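Local coordinates for uncharacterized protein BDF5 (Trypanosoma brucei brucei, PDB 5K29) that is of unknown function but carries a bromodomain, the helical-bundle module that in relatives recognises acetylated lysine, so it probably reads acetylated proteins, at residues I81-M84 against V85-C88; F108-G111 against K112-A115. One frame throughout, in Å; residues are numbered along the deposited sequence.

Contact 1: residues I81-M84 against V85-C88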
ATOM      1  N   ILE A  81       0.706  -4.721  -0.936  1.00 52.02           N
ATOM      2  CA  ILE A  81       1.505  -3.952  -1.881  1.00 50.80           C
ATOM      3  C   ILE A  81       2.563  -4.859  -2.509  1.00 51.26           C
ATOM      4  O   ILE A  81       2.710  -4.829  -3.717  1.00 51.73           O
ATOM      5  CB  ILE A  81       2.142  -2.688  -1.229  1.00 54.34           C
ATOM      6  CG1 ILE A  81       1.076  -1.705  -0.636  1.00 56.23           C
ATOM      7  CG2 ILE A  81       3.115  -1.956  -2.208  1.00 54.60           C
ATOM      8  CD1 ILE A  81       0.070  -1.083  -1.628  1.00 58.70           C
ATOM      9  N   ARG A  82       3.330  -5.621  -1.690  1.00 47.00           N
ATOM     10  CA  ARG A  82       4.400  -6.492  -2.201  1.00 45.45           C
ATOM     11  C   ARG A  82       3.848  -7.552  -3.119  1.00 48.89           C
ATOM     12  O   ARG A  82       4.447  -7.815  -4.164  1.00 49.71           O
ATOM     13  CB  ARG A  82       5.226  -7.099  -1.056  1.00 42.86           C
ATOM     14  CG  ARG A  82       6.108  -6.031  -0.418  1.00 53.76           C
ATOM     15  CD  ARG A  82       7.079  -6.553   0.580  1.00 57.27           C
ATOM     16  NE  ARG A  82       7.945  -5.468   1.034  1.00 55.06           N
ATOM     17  CZ  ARG A  82       8.047  -5.077   2.291  1.00 59.64           C
ATOM     18  NH1 ARG A  82       8.845  -4.070   2.611  1.00 58.41           N
ATOM     19  NH2 ARG A  82       7.364  -5.698   3.244  1.00 53.34           N
ATOM     20  N   LEU A  83       2.668  -8.089  -2.787  1.00 46.18           N
ATOM     21  CA  LEU A  83       2.006  -9.095  -3.603  1.00 49.37           C
ATOM     22  C   LEU A  83       1.587  -8.542  -4.949  1.00 54.68           C
ATOM     23  O   LEU A  83       1.755  -9.247  -5.940  1.00 55.17           O
ATOM     24  CB  LEU A  83       0.807  -9.772  -2.885  1.00 51.46           C
ATOM     25  CG  LEU A  83       1.037 -10.550  -1.569  1.00 59.58           C
ATOM     26  CD1 LEU A  83      -0.166 -11.444  -1.245  1.00 62.76           C
ATOM     27  CD2 LEU A  83       2.283 -11.445  -1.613  1.00 64.94           C
ATOM     28  N   MET A  84       1.075  -7.281  -5.007  1.00 52.34           N
ATOM     29  CA  MET A  84       0.643  -6.640  -6.271  1.00 52.49           C
ATOM     30  C   MET A  84       1.895  -6.415  -7.099  1.00 55.64           C
ATOM     31  O   MET A  84       1.910  -6.683  -8.290  1.00 58.09           O
ATOM     32  CB  MET A  84       0.036  -5.247  -6.016  1.00 55.57           C
ATOM     33  CG  MET A  84      -1.380  -5.224  -5.463  1.00 61.73           C
ATOM     34  SD  MET A  84      -1.948  -3.618  -4.702  1.00 67.06           S
ATOM     35  CE  MET A  84      -0.752  -2.533  -5.179  1.00 62.23           C
ATOM     36  N   VAL A  85       2.966  -5.931  -6.459  1.00 48.71           N
ATOM     37  CA  VAL A  85       4.227  -5.663  -7.149  1.00 48.96           C
ATOM     38  C   VAL A  85       4.860  -6.952  -7.706  1.00 51.82           C
ATOM     39  O   VAL A  85       5.288  -6.945  -8.857  1.00 53.62           O
ATOM     40  CB  VAL A  85       5.181  -4.843  -6.266  1.00 51.91           C
ATOM     41  CG1 VAL A  85       6.597  -4.836  -6.842  1.00 52.40           C
ATOM     42  CG2 VAL A  85       4.635  -3.412  -6.112  1.00 52.28           C
ATOM     43  N   ASN A  86       4.868  -8.047  -6.931  1.00 45.78           N
ATOM     44  CA  ASN A  86       5.386  -9.366  -7.391  1.00 47.50           C
ATOM     45  C   ASN A  86       4.563  -9.878  -8.596  1.00 55.25           C
ATOM     46  O   ASN A  86       5.106 -10.470  -9.531  1.00 53.93           O
ATOM     47  CB  ASN A  86       5.305 -10.390  -6.259  1.00 48.30           C
ATOM     48  CG  ASN A  86       6.222 -10.173  -5.077  1.00 60.57           C
ATOM     49  OD1 ASN A  86       7.296  -9.574  -5.174  1.00 56.31           O
ATOM     50  ND2 ASN A  86       5.822 -10.697  -3.916  1.00 54.81           N
ATOM     51  N   ASN A  87       3.250  -9.561  -8.604  1.00 55.77           N
ATOM     52  CA  ASN A  87       2.352  -9.909  -9.703  1.00 58.33           C
ATOM     53  C   ASN A  87       2.698  -9.109 -10.971  1.00 62.06           C
ATOM     54  O   ASN A  87       2.730  -9.698 -12.052  1.00 60.73           O
ATOM     55  CB  ASN A  87       0.889  -9.715  -9.308  1.00 58.62           C
ATOM     56  CG  ASN A  87      -0.042 -10.461 -10.221  1.00 73.66           C
ATOM     57  OD1 ASN A  87       0.016 -11.685 -10.336  1.00 70.39           O
ATOM     58  ND2 ASN A  87      -0.892  -9.734 -10.918  1.00 63.43           N
ATOM     59  N   CYS A  88       3.039  -7.792 -10.808  1.00 59.39           N
ATOM     60  CA  CYS A  88       3.461  -6.887 -11.890  1.00 60.82           C
ATOM     61  C   CYS A  88       4.728  -7.463 -12.515  1.00 61.50           C
ATOM     62  O   CYS A  88       4.824  -7.577 -13.729  1.00 60.31           O
ATOM     63  CB  CYS A  88       3.725  -5.475 -11.364  1.00 61.76           C
ATOM     64  SG  CYS A  88       2.260  -4.607 -10.732  1.00 65.84           S
TER
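Val85 and Ile81 illustrate how one turn of an α-helix lets a side chain settle on the very carbonyl that its own backbone bonds. The amide of Val85 donates to Ile81 O in the regular i to i+4 manner. The branch that follows it is CG2, which a chi1 of 167° places beside the backbone N: it lies over that oxygen, 3.4 Å from Ile81 O, and makes a loose apolar contact with Ile81 CG2 at 4.4 Å.

Met84 meets the following turn at its root. Its CB leaves the helix away from that turn, yet CB itself still lies against the next amide, 3.0 Å from Val85 N. Further out the chain bends at chi3, near the thioether end.

Asn86 closes on Arg82 in a different manner. Its N-H reaches Arg82 O over 2.8 Å, while its carboxamide lies broadside to the same oxygen, which sits above the flat face with Asn86 CG 3.1 Å from Arg82 O. The amide nitrogen ND2 is near too, but its angle is too poor for a hydrogen bond.

One step on, Met84 O accepts the amide of Cys88 (N to O 3.0 Å), and the disulfide sulfur leans back over the same oxygen, with Cys88 SG 3.2 Å from Met84 O. That sulfur is bonded to Cys50.

Pro51, in the loop before helix 53-64, packs on Met84, Val85 and Cys88, while helix 97-122 lies against another side, with Glu106 touching Arg82 and Val85 and Ala102 touching Cys88.

Contact 2: residues F108-G111 against K112-A115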
ATOM      1  N   PHE A 108       8.112   4.010  -2.853  1.00 56.25           N
ATOM      2  CA  PHE A 108       7.311   5.180  -2.535  1.00 57.16           C
ATOM      3  C   PHE A 108       6.210   4.851  -1.496  1.00 59.28           C
ATOM      4  O   PHE A 108       6.053   5.593  -0.527  1.00 59.20           O
ATOM      5  CB  PHE A 108       6.716   5.797  -3.820  1.00 59.38           C
ATOM      6  CG  PHE A 108       5.471   6.615  -3.579  1.00 60.27           C
ATOM      7  CD1 PHE A 108       5.560   7.938  -3.148  1.00 63.21           C
ATOM      8  CD2 PHE A 108       4.205   6.058  -3.768  1.00 59.78           C
ATOM      9  CE1 PHE A 108       4.411   8.689  -2.916  1.00 64.85           C
ATOM     10  CE2 PHE A 108       3.057   6.812  -3.543  1.00 61.78           C
ATOM     11  CZ  PHE A 108       3.167   8.130  -3.142  1.00 62.94           C
ATOM     12  N   ALA A 109       5.449   3.767  -1.724  1.00 53.20           N
ATOM     13  CA  ALA A 109       4.345   3.341  -0.859  1.00 51.02           C
ATOM     14  C   ALA A 109       4.839   2.933   0.548  1.00 55.80           C
ATOM     15  O   ALA A 109       4.215   3.300   1.542  1.00 55.60           O
ATOM     16  CB  ALA A 109       3.576   2.197  -1.508  1.00 49.37           C
ATOM     17  N   MET A 110       5.954   2.202   0.631  1.00 52.07           N
ATOM     18  CA  MET A 110       6.527   1.815   1.919  1.00 53.89           C
ATOM     19  C   MET A 110       6.911   3.086   2.721  1.00 60.69           C
ATOM     20  O   MET A 110       6.667   3.126   3.924  1.00 62.04           O
ATOM     21  CB  MET A 110       7.747   0.879   1.745  1.00 56.55           C
ATOM     22  CG  MET A 110       7.411  -0.450   1.087  1.00 59.52           C
ATOM     23  SD  MET A 110       6.063  -1.328   1.914  1.00 63.58           S
ATOM     24  CE  MET A 110       5.633  -2.487   0.699  1.00 60.30           C
ATOM     25  N   GLY A 111       7.427   4.108   2.026  1.00 57.24           N
ATOM     26  CA  GLY A 111       7.810   5.400   2.599  1.00 58.99           C
ATOM     27  C   GLY A 111       6.622   6.096   3.237  1.00 60.39           C
ATOM     28  O   GLY A 111       6.709   6.518   4.387  1.00 59.37           O
ATOM     29  N   LYS A 112       5.476   6.140   2.527  1.00 55.33           N
ATOM     30  CA  LYS A 112       4.220   6.755   3.008  1.00 56.01           C
ATOM     31  C   LYS A 112       3.613   5.969   4.175  1.00 58.18           C
ATOM     32  O   LYS A 112       3.085   6.556   5.119  1.00 57.67           O
ATOM     33  CB  LYS A 112       3.181   6.893   1.869  1.00 58.20           C
ATOM     34  CG  LYS A 112       3.412   8.085   0.952  1.00 68.37           C
ATOM     35  CD  LYS A 112       2.349   9.141   1.211  1.00 83.19           C
ATOM     36  CE  LYS A 112       2.635  10.476   0.577  1.00 99.95           C
ATOM     37  NZ  LYS A 112       2.316  10.485  -0.870  1.00114.12           N
ATOM     38  N   ILE A 113       3.725   4.643   4.120  1.00 54.44           N
ATOM     39  CA  ILE A 113       3.234   3.746   5.159  1.00 53.91           C
ATOM     40  C   ILE A 113       4.061   3.947   6.422  1.00 55.84           C
ATOM     41  O   ILE A 113       3.481   4.070   7.498  1.00 56.85           O
ATOM     42  CB  ILE A 113       3.170   2.251   4.665  1.00 55.56           C
ATOM     43  CG1 ILE A 113       2.087   2.086   3.541  1.00 54.14           C
ATOM     44  CG2 ILE A 113       2.887   1.307   5.844  1.00 56.67           C
ATOM     45  CD1 ILE A 113       2.218   0.823   2.586  1.00 51.83           C
ATOM     46  N   ASP A 114       5.395   4.053   6.294  1.00 53.21           N
ATOM     47  CA  ASP A 114       6.276   4.259   7.461  1.00 54.43           C
ATOM     48  C   ASP A 114       6.136   5.646   8.069  1.00 60.92           C
ATOM     49  O   ASP A 114       6.211   5.780   9.295  1.00 61.36           O
ATOM     50  CB  ASP A 114       7.742   3.929   7.158  1.00 56.41           C
ATOM     51  CG  ASP A 114       8.030   2.454   6.898  1.00 73.09           C
ATOM     52  OD1 ASP A 114       7.332   1.584   7.501  1.00 72.03           O
ATOM     53  OD2 ASP A 114       8.987   2.160   6.132  1.00 82.23           O
ATOM     54  N   ALA A 115       5.931   6.678   7.220  1.00 59.33           N
ATOM     55  CA  ALA A 115       5.740   8.064   7.657  1.00 60.95           C
ATOM     56  C   ALA A 115       4.420   8.142   8.413  1.00 63.96           C
ATOM     57  O   ALA A 115       4.332   8.874   9.386  1.00 65.63           O
ATOM     58  CB  ALA A 115       5.697   8.992   6.462  1.00 62.50           C
TER
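Lys112 reaches back along the helix to Phe108, and its side chain shows how a long aliphatic stem can carry a charge to an aromatic ring one turn earlier. CB starts near the backbone, 3.8 Å from Ala109 O. The next carbon, CG, meets both the carbonyl and the ring of Phe108, standing 4.0 Å from Phe108 CE1. CD and CE then carry the chain outward, and bends at chi2 (-108°, an unusual value) and chi4 return the ammonium to the ring, where Lys112 NZ is 3.4 Å from Phe108 CZ and equally near Phe108 CE1. The two side chains cross obliquely. NZ also makes a weak hydrogen bond to Ser21 O, at the end of helix 12-21. On the Phe108 side, chi1 of 156° sets CG anti to the backbone N and swings the ring forward beside the lysine.

Helix 97-122 is the last helix of the bromodomain's four-helix bundle, and the residues following Lys112 divide between its packed and its polar sides. Ile113 is buried: CG1 and CD1 both bear on the oxygen that receives its amide, with CG1 3.2 Å and CD1 3.3 Å from Ala109 O. Its CD1 also lies loosely near the sulfur of Met110, and Leu74 and Lys78 touch the side chain from elsewhere.

Asp114 donates its amide to the carbonyl of Met110, N to O 2.8 Å. Its carboxylate lies with one face over that same oxygen, Asp114 CG to Met110 O being 3.3 Å. Asp114 OD2 also lies 3.3 Å from Met110 O, but both are acceptors and no hydrogen bond forms. The polar end is turned to another helix, where OD1 forms a salt bridge with Lys78.

In the fold
From the N terminus, the chain passes through helix 12-21, a partly unmodelled connection and helix 53-64 before reaching contact 1 on helix 75-92. A short connection leads to helix 97-122 and contact 2. Each contact is local to one helix, so neither closes a loop; they follow in series, without nesting or crossing. The two helices run antiparallel, and the contact centres are about 15 Å apart. Their side chains nevertheless meet: Met110 CE packs 3.7 Å from Arg82 CG and also touches Ile81, which in turn approaches Ala109 and Ile113. Leu22, just after helix 12-21, touches Ile81, Ala109 and Lys112, joining both contacts to the first helix's end.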